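Local coordinates for protein 2-amino-4-hydroxy-6-hydroxymethyldihydropteridine pyrophosphokinase (Haemophilus influenzae, PDB 1CBK) that probably catalyses the transfer of pyrophosphate from ATP to 6-hydroxymethyl-7,8-dihydropterin, a step of folate biosynthesis that also yields AMP, at residues A[9-14]-A[89-94]; A[76-81]-A[93-98]; A[39-44]-A[125-130]; A[3-8]-A[56-61]. All blocks are in the same frame, centred on the assembly; numbering follows the deposited sequence.

Overall arrangement
From the N terminus, strand 2-10 takes part in two contacts in turn. Interaction 4 pairs it with strand 54-63 and closes a loop that holds helix 15-27 and strand 32-43; interaction 1 ties the end of the same strand to the loop 89-94. These two cross, and interaction 3, joining strand 32-43 to helix 122-131, crosses both. Interaction 2 closes a short loop between helix 67-80 and strand 95-101; it comes after interaction 4 in series, lies wholly within the span of interaction 3, and shares Thr-93 and Leu-94 with interaction 1. All four reach one antiparallel sheet, and interactions 1, 3 and 4 meet at the bound pterin.

Interaction 1. Residues A[9-14]-A[89-94]; sequences GSNLNT and WGERTL. With ROI (7,8-dihydro-7,7-dimethyl-6-hydroxypterin), chain D; SO4 (sulfate ion), chain C.
Asn-11 is joined to the backbone of Arg-92 by two hydrogen bonds. Its N-H gives a nearly straight bond (176°) from Asn-11 N to Arg-92 O at 3.1 Å, and Asn-11 OD1 takes Arg-92 N at 3.0 Å. An asparagine suits the place because, with CG between backbone N and carbonyl carbon (chi1 76°), its amide folds back to the segment its own N-H reaches, while ND2 binds Pro-52 O. Next to it, the short hydroxyl of Ser-10 donates through OG to Thr-93 O (2.6 Å) from above the carbonyl plane.

The side chain of Arg-92 runs the other way, bent twice. Its guanidinium grips Gly-90 O side-on, through Arg-92 NE at 2.9 Å and Arg-92 NH2 at 2.8 Å, which fixes its rotation. NH1 and NH2 also bind a sulfate, probably from the crystallisation liquor, and NH1 pairs with Asp-95 as well. Sulfate O3 accepts Trp-89 N too (2.6 Å), and pterin O9 lies over one guanidinium face.

Farther out the packing is apolar. Leu-12 CG rests on Glu-91 CB at 3.8 Å, the carboxylate being turned to Arg-87, and Leu-12 CD1 meets Thr-93 CG2 at 3.9 Å. Gly-9 has no side chain, and pterin O4 comes close to where a CB would stand. The arrangement lines the pocket of the bound dimethyl pterin, probably the substrate pterin site of the HPPK family.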
# COMPACT_ATOMS: atom_id res chain seq x y z
N GLY A 9 10.13 -11.53 2.01
CA GLY A 9 9.11 -12.23 1.26
C GLY A 9 9.70 -12.91 0.04
O GLY A 9 10.73 -12.46 -0.47
N SER A 10 9.10 -14.01 -0.41
CA SER A 10 9.60 -14.73 -1.59
C SER A 10 8.54 -15.68 -2.09
O SER A 10 7.78 -16.22 -1.28
CB SER A 10 10.85 -15.56 -1.25
OG SER A 10 11.20 -16.49 -2.29
N ASN A 11 8.45 -15.85 -3.40
CA ASN A 11 7.51 -16.84 -3.93
C ASN A 11 8.13 -17.58 -5.13
O ASN A 11 7.42 -18.23 -5.90
CB ASN A 11 6.13 -16.24 -4.31
CG ASN A 11 6.14 -15.46 -5.61
OD1 ASN A 11 7.16 -14.88 -6.02
ND2 ASN A 11 4.98 -15.36 -6.24
N LEU A 12 9.46 -17.56 -5.24
CA LEU A 12 10.13 -18.17 -6.37
C LEU A 12 11.43 -18.88 -5.97
O LEU A 12 12.15 -18.42 -5.08
CB LEU A 12 10.44 -17.08 -7.42
CG LEU A 12 10.06 -17.10 -8.90
CD1 LEU A 12 11.09 -16.31 -9.68
CD2 LEU A 12 9.95 -18.50 -9.48
N ASN A 13 11.69 -20.02 -6.60
CA ASN A 13 12.89 -20.81 -6.36
C ASN A 13 13.12 -21.19 -4.89
O ASN A 13 14.16 -20.85 -4.30
CB ASN A 13 14.13 -20.08 -6.91
CG ASN A 13 14.11 -19.93 -8.44
OD1 ASN A 13 13.31 -20.57 -9.13
ND2 ASN A 13 15.01 -19.10 -8.97
N THR A 14 12.18 -21.94 -4.35
CA THR A 14 12.21 -22.43 -2.98
C THR A 14 12.23 -21.28 -1.96
O THR A 14 13.24 -21.02 -1.31
CB THR A 14 13.38 -23.44 -2.77
OG1 THR A 14 13.43 -24.34 -3.88
CG2 THR A 14 13.18 -24.25 -1.51
N TRP A 89 4.58 -6.52 -9.54
CA TRP A 89 3.57 -7.17 -8.71
C TRP A 89 3.58 -8.68 -8.84
O TRP A 89 2.72 -9.34 -8.25
CB TRP A 89 2.14 -6.67 -9.02
CG TRP A 89 1.96 -5.22 -8.87
CD1 TRP A 89 1.80 -4.32 -9.87
CD2 TRP A 89 1.86 -4.49 -7.64
NE1 TRP A 89 1.59 -3.06 -9.34
CE2 TRP A 89 1.63 -3.14 -7.97
CE3 TRP A 89 1.94 -4.84 -6.29
CZ2 TRP A 89 1.46 -2.14 -7.01
CZ3 TRP A 89 1.77 -3.84 -5.32
CH2 TRP A 89 1.54 -2.51 -5.69
N GLY A 90 4.58 -9.22 -9.54
CA GLY A 90 4.64 -10.67 -9.71
C GLY A 90 5.75 -11.38 -8.94
O GLY A 90 6.29 -10.85 -7.96
N GLU A 91 6.14 -12.54 -9.47
CA GLU A 91 7.16 -13.41 -8.89
C GLU A 91 8.54 -12.79 -8.61
O GLU A 91 9.11 -12.11 -9.44
CB GLU A 91 7.34 -14.65 -9.77
CG GLU A 91 6.06 -15.42 -10.10
CD GLU A 91 5.31 -14.90 -11.34
OE1 GLU A 91 5.66 -13.84 -11.91
OE2 GLU A 91 4.34 -15.58 -11.75
N ARG A 92 9.11 -13.11 -7.44
CA ARG A 92 10.43 -12.62 -7.06
C ARG A 92 11.04 -13.66 -6.11
O ARG A 92 10.33 -14.23 -5.27
CB ARG A 92 10.32 -11.28 -6.33
CG ARG A 92 9.52 -11.40 -5.01
CD ARG A 92 8.77 -10.14 -4.68
NE ARG A 92 7.92 -9.77 -5.80
CZ ARG A 92 7.91 -8.55 -6.33
NH1 ARG A 92 8.68 -7.59 -5.80
NH2 ARG A 92 7.12 -8.29 -7.36
N THR A 93 12.33 -13.91 -6.25
CA THR A 93 13.01 -14.87 -5.39
C THR A 93 13.19 -14.34 -3.96
O THR A 93 13.26 -15.12 -3.02
CB THR A 93 14.37 -15.26 -5.97
OG1 THR A 93 15.14 -14.08 -6.18
CG2 THR A 93 14.21 -16.00 -7.33
N LEU A 94 13.27 -13.02 -3.80
CA LEU A 94 13.47 -12.41 -2.49
C LEU A 94 13.32 -10.88 -2.48
O LEU A 94 13.79 -10.20 -3.38
CB LEU A 94 14.88 -12.74 -1.95
CG LEU A 94 15.30 -12.15 -0.58
CD1 LEU A 94 14.65 -12.96 0.54
CD2 LEU A 94 16.82 -12.18 -0.45
N1 ROI D . 2.24 -10.90 -1.80
C2 ROI D . 2.50 -11.60 -0.64
N2 ROI D . 1.53 -12.42 -0.16
N3 ROI D . 3.68 -11.50 0.03
C4 ROI D . 4.67 -10.69 -0.39
O4 ROI D . 5.77 -10.62 0.19
C4A ROI D . 4.45 -9.89 -1.57
N5 ROI D . 5.38 -9.08 -1.99
C6 ROI D . 5.24 -8.29 -3.11
C7 ROI D . 3.86 -8.21 -3.81
C16 ROI D . 3.07 -6.92 -3.36
C15 ROI D . 4.01 -8.29 -5.34
N8 ROI D . 2.95 -9.33 -3.40
C8A ROI D . 3.16 -10.07 -2.25
O9 ROI D . 6.29 -7.66 -3.47
S SO4 C . 7.43 -4.56 -7.74
O1 SO4 C . 6.39 -3.49 -7.20
O2 SO4 C . 8.56 -4.88 -6.61
O3 SO4 C . 6.61 -5.76 -8.07
O4 SO4 C . 8.19 -4.02 -9.06

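Interaction 2. Residues A[76-81]-A[93-98]; sequences RIENEQ and TLDLDI
Glu-78 points CG away from its carbonyl carbon (chi1 -68°) and runs extended from there, a shape that carries its carboxylate from the helix across to the backbone of Leu-96. There Glu-78 OE2 accepts Leu-96 N at 2.9 Å, on its anti side and somewhat out of the carboxylate plane, with 158° at the hydrogen. Strand 95-101 is outermost in the sheet of this chain, and Asp-95 and Asp-97 make their backbone bonds to strand 2-10, so the glutamate serves an N-H on the outer side.

A second acidic group is near, since OE2 of Glu-78 stands 4.1 Å from OD1 of Asp-95. A water donates to Glu-78 OE2 (2.8 Å) and weakly to that OD1, which would soften the repulsion, as would the salt bridges of Asp-95 to Arg-83 and Arg-92.

Leucine and isoleucine fill the interior side. Ile-77 CG2, anti to its backbone N, touches Leu-96 CD1 at 3.9 Å, the two side chains crossing at about a right angle, while the stem of Glu-78 and Leu-96 run past each other in opposite directions. At the helix end Gln-81 lies across Leu-94. Another water donates to Gln-81 O (2.8 Å) and accepts from Thr-93 OG1 (2.7 Å), a hydroxyl that in turn accepts Val-84 N.

Helix 76-80 and strand 95-98 run antiparallel (179°) with axes 9.0 Å apart, forming the last step of a beta-alpha-beta crossover from strand 54-63; helix 15-27 lies alongside, its Ala-25, Ala-21 and Ala-22 touching Ile-77, Gln-81 and Leu-94.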
# COMPACT_ATOMS: atom_id res chain seq x y z
N ARG A 76 22.82 -5.58 -1.17
CA ARG A 76 23.98 -6.43 -1.47
C ARG A 76 23.60 -7.89 -1.26
O ARG A 76 23.93 -8.74 -2.08
CB ARG A 76 25.15 -6.06 -0.58
CG ARG A 76 26.41 -6.86 -0.80
CD ARG A 76 27.53 -6.29 0.05
NE ARG A 76 28.63 -7.23 0.23
CZ ARG A 76 28.96 -7.79 1.39
NH1 ARG A 76 28.26 -7.52 2.49
NH2 ARG A 76 29.99 -8.63 1.46
N ILE A 77 22.86 -8.17 -0.17
CA ILE A 77 22.42 -9.52 0.11
C ILE A 77 21.48 -10.00 -1.00
O ILE A 77 21.60 -11.14 -1.45
CB ILE A 77 21.74 -9.62 1.50
CG1 ILE A 77 22.80 -9.51 2.60
CG2 ILE A 77 20.93 -10.93 1.63
CD1 ILE A 77 22.23 -9.25 4.00
N GLU A 78 20.54 -9.16 -1.43
CA GLU A 78 19.62 -9.54 -2.51
C GLU A 78 20.42 -9.83 -3.80
O GLU A 78 20.16 -10.82 -4.50
CB GLU A 78 18.61 -8.41 -2.79
CG GLU A 78 17.60 -8.14 -1.67
CD GLU A 78 16.66 -7.00 -2.01
OE1 GLU A 78 17.09 -5.99 -2.60
OE2 GLU A 78 15.47 -7.10 -1.68
N ASN A 79 21.41 -9.00 -4.09
CA ASN A 79 22.24 -9.17 -5.29
C ASN A 79 23.07 -10.45 -5.27
O ASN A 79 23.08 -11.23 -6.23
CB ASN A 79 23.13 -7.95 -5.50
CG ASN A 79 22.35 -6.73 -6.00
OD1 ASN A 79 21.43 -6.87 -6.80
ND2 ASN A 79 22.73 -5.54 -5.55
N GLU A 80 23.74 -10.70 -4.15
CA GLU A 80 24.58 -11.88 -4.00
C GLU A 80 23.74 -13.16 -3.89
O GLU A 80 24.24 -14.27 -4.11
CB GLU A 80 25.54 -11.70 -2.82
CG GLU A 80 26.45 -10.45 -2.97
CD GLU A 80 27.58 -10.38 -1.95
OE1 GLU A 80 27.50 -11.07 -0.92
OE2 GLU A 80 28.54 -9.62 -2.18
N GLN A 81 22.45 -13.01 -3.59
CA GLN A 81 21.55 -14.15 -3.51
C GLN A 81 20.86 -14.33 -4.87
O GLN A 81 19.96 -15.16 -5.04
CB GLN A 81 20.53 -13.97 -2.37
CG GLN A 81 19.88 -15.29 -1.98
CD GLN A 81 19.12 -15.25 -0.67
OE1 GLN A 81 17.97 -15.69 -0.59
NE2 GLN A 81 19.77 -14.78 0.38
N THR A 93 12.33 -13.91 -6.25
CA THR A 93 13.01 -14.87 -5.39
C THR A 93 13.19 -14.34 -3.96
O THR A 93 13.26 -15.12 -3.02
CB THR A 93 14.37 -15.26 -5.97
OG1 THR A 93 15.14 -14.08 -6.18
CG2 THR A 93 14.21 -16.00 -7.33
N LEU A 94 13.27 -13.02 -3.80
CA LEU A 94 13.47 -12.41 -2.49
C LEU A 94 13.32 -10.88 -2.48
O LEU A 94 13.79 -10.20 -3.38
CB LEU A 94 14.88 -12.74 -1.95
CG LEU A 94 15.30 -12.15 -0.58
CD1 LEU A 94 14.65 -12.96 0.54
CD2 LEU A 94 16.82 -12.18 -0.45
N ASP A 95 12.68 -10.38 -1.43
CA ASP A 95 12.54 -8.94 -1.20
C ASP A 95 12.82 -8.73 0.30
O ASP A 95 12.27 -9.45 1.12
CB ASP A 95 11.10 -8.44 -1.48
CG ASP A 95 10.96 -7.78 -2.84
OD1 ASP A 95 11.94 -7.71 -3.59
OD2 ASP A 95 9.84 -7.34 -3.16
N LEU A 96 13.74 -7.81 0.60
CA LEU A 96 14.10 -7.44 1.98
C LEU A 96 13.68 -5.98 2.08
O LEU A 96 14.08 -5.18 1.24
CB LEU A 96 15.62 -7.56 2.21
CG LEU A 96 16.18 -8.98 2.05
CD1 LEU A 96 17.67 -8.99 2.37
CD2 LEU A 96 15.41 -9.93 2.95
N ASP A 97 12.88 -5.63 3.08
CA ASP A 97 12.41 -4.24 3.22
C ASP A 97 12.56 -3.72 4.67
O ASP A 97 12.18 -4.41 5.61
CB ASP A 97 10.92 -4.13 2.85
CG ASP A 97 10.66 -4.31 1.36
OD1 ASP A 97 11.25 -3.55 0.56
OD2 ASP A 97 9.85 -5.19 0.99
N ILE A 98 13.12 -2.53 4.84
CA ILE A 98 13.26 -1.96 6.18
C ILE A 98 11.88 -1.38 6.56
O ILE A 98 11.39 -0.46 5.93
CB ILE A 98 14.30 -0.82 6.24
CG1 ILE A 98 15.67 -1.29 5.77
CG2 ILE A 98 14.40 -0.31 7.69
CD1 ILE A 98 16.62 -0.16 5.36
O HOH W 1 13.35 -5.41 -2.47
O HOH W 2 16.50 -3.98 -0.28
O HOH W 3 17.23 -14.79 -4.61

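Interaction 3. Residues A[39-44]-A[125-130]. With ROI (7,8-dihydro-7,7-dimethyl-6-hydroxypterin), chain D.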
# COMPACT_ATOMS: atom_id res chain seq x y z
N SER A 39 7.59 -16.47 12.83
CA SER A 39 7.33 -17.74 12.14
C SER A 39 7.26 -17.37 10.64
O SER A 39 7.18 -16.19 10.29
CB SER A 39 5.96 -18.28 12.56
OG SER A 39 5.92 -18.61 13.93
N PHE A 40 7.31 -18.38 9.77
CA PHE A 40 7.22 -18.18 8.33
C PHE A 40 5.74 -18.40 8.00
O PHE A 40 5.13 -19.39 8.44
CB PHE A 40 8.08 -19.20 7.58
CG PHE A 40 9.56 -18.90 7.57
CD1 PHE A 40 10.13 -17.98 8.45
CD2 PHE A 40 10.41 -19.57 6.68
CE1 PHE A 40 11.52 -17.74 8.46
CE2 PHE A 40 11.80 -19.34 6.67
CZ PHE A 40 12.35 -18.42 7.56
N TYR A 41 5.15 -17.48 7.22
CA TYR A 41 3.73 -17.56 6.89
C TYR A 41 3.57 -17.66 5.39
O TYR A 41 4.15 -16.85 4.69
CB TYR A 41 3.00 -16.27 7.33
CG TYR A 41 2.93 -16.07 8.83
CD1 TYR A 41 4.02 -15.56 9.53
CD2 TYR A 41 1.80 -16.46 9.54
CE1 TYR A 41 4.00 -15.44 10.91
CE2 TYR A 41 1.76 -16.35 10.93
CZ TYR A 41 2.86 -15.85 11.60
OH TYR A 41 2.85 -15.78 12.97
N LYS A 42 2.76 -18.64 4.94
CA LYS A 42 2.46 -18.83 3.52
C LYS A 42 1.20 -17.99 3.30
O LYS A 42 0.15 -18.24 3.92
CB LYS A 42 2.21 -20.31 3.21
CG LYS A 42 1.98 -20.62 1.71
CD LYS A 42 2.09 -22.12 1.47
CE LYS A 42 2.07 -22.49 -0.00
NZ LYS A 42 0.68 -22.71 -0.53
N SER A 43 1.28 -17.01 2.41
CA SER A 43 0.17 -16.11 2.19
C SER A 43 -0.23 -15.99 0.73
O SER A 43 0.59 -16.16 -0.17
CB SER A 43 0.58 -14.73 2.72
OG SER A 43 1.74 -14.26 2.04
N LYS A 44 -1.50 -15.66 0.51
CA LYS A 44 -2.06 -15.47 -0.82
C LYS A 44 -1.36 -14.27 -1.43
O LYS A 44 -1.11 -13.27 -0.73
CB LYS A 44 -3.55 -15.18 -0.68
CG LYS A 44 -4.30 -14.97 -1.97
CD LYS A 44 -5.76 -14.61 -1.72
CE LYS A 44 -6.62 -14.95 -2.94
NZ LYS A 44 -8.03 -14.47 -2.81
N ILE A 125 2.05 -7.25 9.06
CA ILE A 125 1.58 -6.96 10.42
C ILE A 125 1.40 -8.14 11.35
O ILE A 125 1.71 -8.03 12.55
CB ILE A 125 0.31 -6.07 10.42
CG1 ILE A 125 0.64 -4.71 9.80
CG2 ILE A 125 -0.29 -5.92 11.85
CD1 ILE A 125 1.64 -3.85 10.58
N VAL A 126 0.93 -9.27 10.83
CA VAL A 126 0.74 -10.44 11.69
C VAL A 126 2.09 -10.94 12.24
O VAL A 126 2.19 -11.24 13.45
CB VAL A 126 -0.08 -11.54 10.98
CG1 VAL A 126 0.03 -12.87 11.71
CG2 VAL A 126 -1.53 -11.08 10.85
N PRO A 127 3.12 -11.10 11.37
CA PRO A 127 4.45 -11.56 11.82
C PRO A 127 5.09 -10.52 12.77
O PRO A 127 5.75 -10.89 13.74
CB PRO A 127 5.27 -11.65 10.52
CG PRO A 127 4.29 -11.78 9.45
CD PRO A 127 2.99 -11.16 9.90
N LEU A 128 4.97 -9.23 12.47
CA LEU A 128 5.52 -8.17 13.34
C LEU A 128 4.91 -8.25 14.75
O LEU A 128 5.61 -8.19 15.75
CB LEU A 128 5.28 -6.77 12.73
CG LEU A 128 5.84 -5.54 13.48
CD1 LEU A 128 7.35 -5.67 13.67
CD2 LEU A 128 5.54 -4.26 12.70
N PHE A 129 3.58 -8.43 14.81
CA PHE A 129 2.86 -8.52 16.08
C PHE A 129 3.33 -9.72 16.88
O PHE A 129 3.39 -9.68 18.12
CB PHE A 129 1.36 -8.62 15.80
CG PHE A 129 0.52 -8.80 17.04
CD1 PHE A 129 0.56 -7.88 18.08
CD2 PHE A 129 -0.33 -9.90 17.15
CE1 PHE A 129 -0.23 -8.05 19.23
CE2 PHE A 129 -1.12 -10.08 18.28
CZ PHE A 129 -1.08 -9.15 19.33
N GLU A 130 3.70 -10.80 16.18
CA GLU A 130 4.17 -12.00 16.86
C GLU A 130 5.48 -11.75 17.63
O GLU A 130 5.70 -12.30 18.70
CB GLU A 130 4.35 -13.14 15.84
CG GLU A 130 4.89 -14.45 16.44
CD GLU A 130 5.21 -15.51 15.38
OE1 GLU A 130 5.40 -15.13 14.21
OE2 GLU A 130 5.27 -16.72 15.72
N1 ROI D . 2.24 -10.90 -1.80
C2 ROI D . 2.50 -11.60 -0.64
N2 ROI D . 1.53 -12.42 -0.16
N3 ROI D . 3.68 -11.50 0.03
C4 ROI D . 4.67 -10.69 -0.39
O4 ROI D . 5.77 -10.62 0.19
C4A ROI D . 4.45 -9.89 -1.57
N5 ROI D . 5.38 -9.08 -1.99
C6 ROI D . 5.24 -8.29 -3.11
C7 ROI D . 3.86 -8.21 -3.81
C16 ROI D . 3.07 -6.92 -3.36
C15 ROI D . 4.01 -8.29 -5.34
N8 ROI D . 2.95 -9.33 -3.40
C8A ROI D . 3.16 -10.07 -2.25
O9 ROI D . 6.29 -7.66 -3.47
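Ser-39 and Glu-130 form a two-pronged polar link in which each carboxylate oxygen has its own donor. Ser-39 N reaches Glu-130 OE1 at 2.9 Å, a nearly straight bond (169°) that comes from above the carboxylate plane. Ser-39 OG gives the second, to the syn lone pair of Glu-130 OE2 at 2.7 Å. A serine fits because N and OG stand close enough together to serve both oxygens of one carboxylate. Glu-130, extended with CG anti to the backbone N (chi1 178°), spans the distance from the helix. Tyr-41 OH stands 2.9 Å from Glu-130 OE1, which lies at the ring edge; this bond is weak and not settled, since its proton has another acceptor within reach. Lys-157 is only a long, weak ion-pair partner of OE2.

The ring itself is apolar and rests obliquely against the helix: Tyr-41 CD1 meets Pro-127 CG at 3.8 Å, and Tyr-41 CE2 meets Val-126 CG1 at 4.0 Å. A tyrosine thus joins an apolar ring to a polar tip. Pro-127 has no N-H to give to the preceding turn, and the helix is kinked there.

At the other end of the strand the pterin amine N2 donates twice, to Ser-43 OG (2.9 Å) and to Lys-44 O (2.8 Å). Ser-43 OG is also bonded to Asn-56 OD1, so the hydroxyl both accepts and donates.

Strand 41-43 and helix 125-130 run nearly antiparallel (165°), their axes 10.9 Å apart. The strand lies in the sheet between strands 54-63 and 156-157; helix 122-131 packs on the side of the sheet to which Tyr-41 points, while Phe-40 points the opposite way, into helix 15-27.

Interaction 4. Residues A[3-8]-A[56-61]; sequences TAYIAL and NAVAKI. With ROI (7,8-dihydro-7,7-dimethyl-6-hydroxypterin), chain D.
Ile-6 and Ile-61 meet through their CD1 atoms (3.6 Å) at the apolar centre of this strand pair, their branched side chains crossing at a slant. Ile-61 sets CG1 between backbone N and carbonyl carbon (chi1 61°), which lays it beside Ala-4 CB at 3.8 Å. Leu-8 CD1 lies 4.1 Å from Ala-59 CB. Small alanines between long aliphatics suit a face covered by helix 15-27, while Tyr-5 and Val-58 on the other face pack on helix 122-131.

Strands 3-8 and 56-61 are the antiparallel central pair of a ferredoxin-like sheet, with strand order 4-1-3-2. Ala-4 with Ile-61, Ile-6 with Ala-59 and Leu-8 with Ala-57 are hydrogen-bonded pairs, each with both bonds made.

Toward one end, Tyr-5 and Lys-60 lie side by side, pointing the same way; Tyr-5 CE1 touches Lys-60 CG at 3.7 Å, and a water bridges Tyr-5 OH and Lys-60 NZ. At the other end Leu-8 O accepts a second, longer bond from Asn-56 ND2 (3.3 Å). The amide of Asn-56, able both to give and to take, donates ND2 to pterin O4 (2.8 Å) and accepts pterin N3 at OD1 (3.0 Å).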
# COMPACT_ATOMS: atom_id res chain seq x y z
N THR A 3 17.03 -0.59 17.16
CA THR A 3 16.24 -1.76 16.89
C THR A 3 15.52 -1.50 15.57
O THR A 3 14.81 -0.50 15.45
CB THR A 3 15.20 -1.98 17.99
OG1 THR A 3 15.88 -2.20 19.23
CG2 THR A 3 14.30 -3.17 17.68
N ALA A 4 15.74 -2.35 14.58
CA ALA A 4 15.10 -2.20 13.28
C ALA A 4 14.32 -3.46 12.97
O ALA A 4 14.59 -4.51 13.51
CB ALA A 4 16.13 -1.93 12.20
N TYR A 5 13.31 -3.32 12.12
CA TYR A 5 12.46 -4.44 11.72
C TYR A 5 12.56 -4.56 10.22
O TYR A 5 12.47 -3.56 9.49
CB TYR A 5 11.02 -4.21 12.17
CG TYR A 5 10.85 -4.37 13.65
CD1 TYR A 5 10.68 -5.63 14.21
CD2 TYR A 5 10.92 -3.25 14.51
CE1 TYR A 5 10.58 -5.81 15.61
CE2 TYR A 5 10.83 -3.41 15.91
CZ TYR A 5 10.66 -4.69 16.44
OH TYR A 5 10.59 -4.87 17.81
N ILE A 6 12.83 -5.78 9.77
CA ILE A 6 12.99 -6.08 8.35
C ILE A 6 11.93 -7.09 7.89
O ILE A 6 11.71 -8.12 8.54
CB ILE A 6 14.42 -6.64 8.08
CG1 ILE A 6 15.45 -5.58 8.47
CG2 ILE A 6 14.59 -7.06 6.60
CD1 ILE A 6 16.85 -6.11 8.55
N ALA A 7 11.25 -6.77 6.79
CA ALA A 7 10.23 -7.64 6.23
C ALA A 7 10.89 -8.47 5.11
O ALA A 7 11.69 -7.94 4.34
CB ALA A 7 9.05 -6.81 5.65
N LEU A 8 10.59 -9.76 5.07
CA LEU A 8 11.14 -10.65 4.04
C LEU A 8 10.01 -11.38 3.33
O LEU A 8 9.07 -11.85 3.96
CB LEU A 8 12.09 -11.71 4.66
CG LEU A 8 13.27 -11.33 5.56
CD1 LEU A 8 12.81 -11.17 7.01
CD2 LEU A 8 14.34 -12.40 5.43
N ASN A 56 6.42 -15.41 3.92
CA ASN A 56 6.75 -14.14 4.56
C ASN A 56 7.21 -14.25 6.01
O ASN A 56 6.81 -15.15 6.72
CB ASN A 56 5.52 -13.21 4.54
CG ASN A 56 5.24 -12.64 3.16
OD1 ASN A 56 4.30 -13.05 2.49
ND2 ASN A 56 6.02 -11.66 2.75
N ALA A 57 8.02 -13.29 6.43
CA ALA A 57 8.51 -13.24 7.80
C ALA A 57 8.97 -11.83 8.07
O ALA A 57 9.04 -10.99 7.16
CB ALA A 57 9.67 -14.25 8.03
N VAL A 58 9.24 -11.56 9.35
CA VAL A 58 9.73 -10.26 9.81
C VAL A 58 10.83 -10.60 10.80
O VAL A 58 10.64 -11.46 11.67
CB VAL A 58 8.62 -9.39 10.54
CG1 VAL A 58 9.24 -8.08 11.08
CG2 VAL A 58 7.48 -9.01 9.57
N ALA A 59 11.98 -9.94 10.65
CA ALA A 59 13.12 -10.15 11.53
C ALA A 59 13.41 -8.88 12.35
O ALA A 59 13.21 -7.75 11.87
CB ALA A 59 14.36 -10.52 10.70
N LYS A 60 13.86 -9.07 13.58
CA LYS A 60 14.18 -7.95 14.46
C LYS A 60 15.68 -7.93 14.62
O LYS A 60 16.29 -8.97 14.94
CB LYS A 60 13.53 -8.16 15.83
CG LYS A 60 13.86 -7.10 16.89
CD LYS A 60 13.23 -7.48 18.25
CE LYS A 60 13.60 -6.48 19.32
NZ LYS A 60 12.92 -6.78 20.63
N ILE A 61 16.30 -6.77 14.38
CA ILE A 61 17.75 -6.65 14.52
C ILE A 61 18.12 -5.44 15.39
O ILE A 61 17.31 -4.54 15.56
CB ILE A 61 18.51 -6.48 13.16
CG1 ILE A 61 18.05 -5.21 12.43
CG2 ILE A 61 18.39 -7.74 12.28
CD1 ILE A 61 18.93 -4.84 11.24
N1 ROI D . 2.24 -10.90 -1.80
C2 ROI D . 2.50 -11.60 -0.64
N2 ROI D . 1.53 -12.42 -0.16
N3 ROI D . 3.68 -11.50 0.03
C4 ROI D . 4.67 -10.69 -0.39
O4 ROI D . 5.77 -10.62 0.19
C4A ROI D . 4.45 -9.89 -1.57
N5 ROI D . 5.38 -9.08 -1.99
C6 ROI D . 5.24 -8.29 -3.11
C7 ROI D . 3.86 -8.21 -3.81
C16 ROI D . 3.07 -6.92 -3.36
C15 ROI D . 4.01 -8.29 -5.34
N8 ROI D . 2.95 -9.33 -3.40
C8A ROI D . 3.16 -10.07 -2.25
O9 ROI D . 6.29 -7.66 -3.47
O HOH W 4 10.04 -6.79 19.89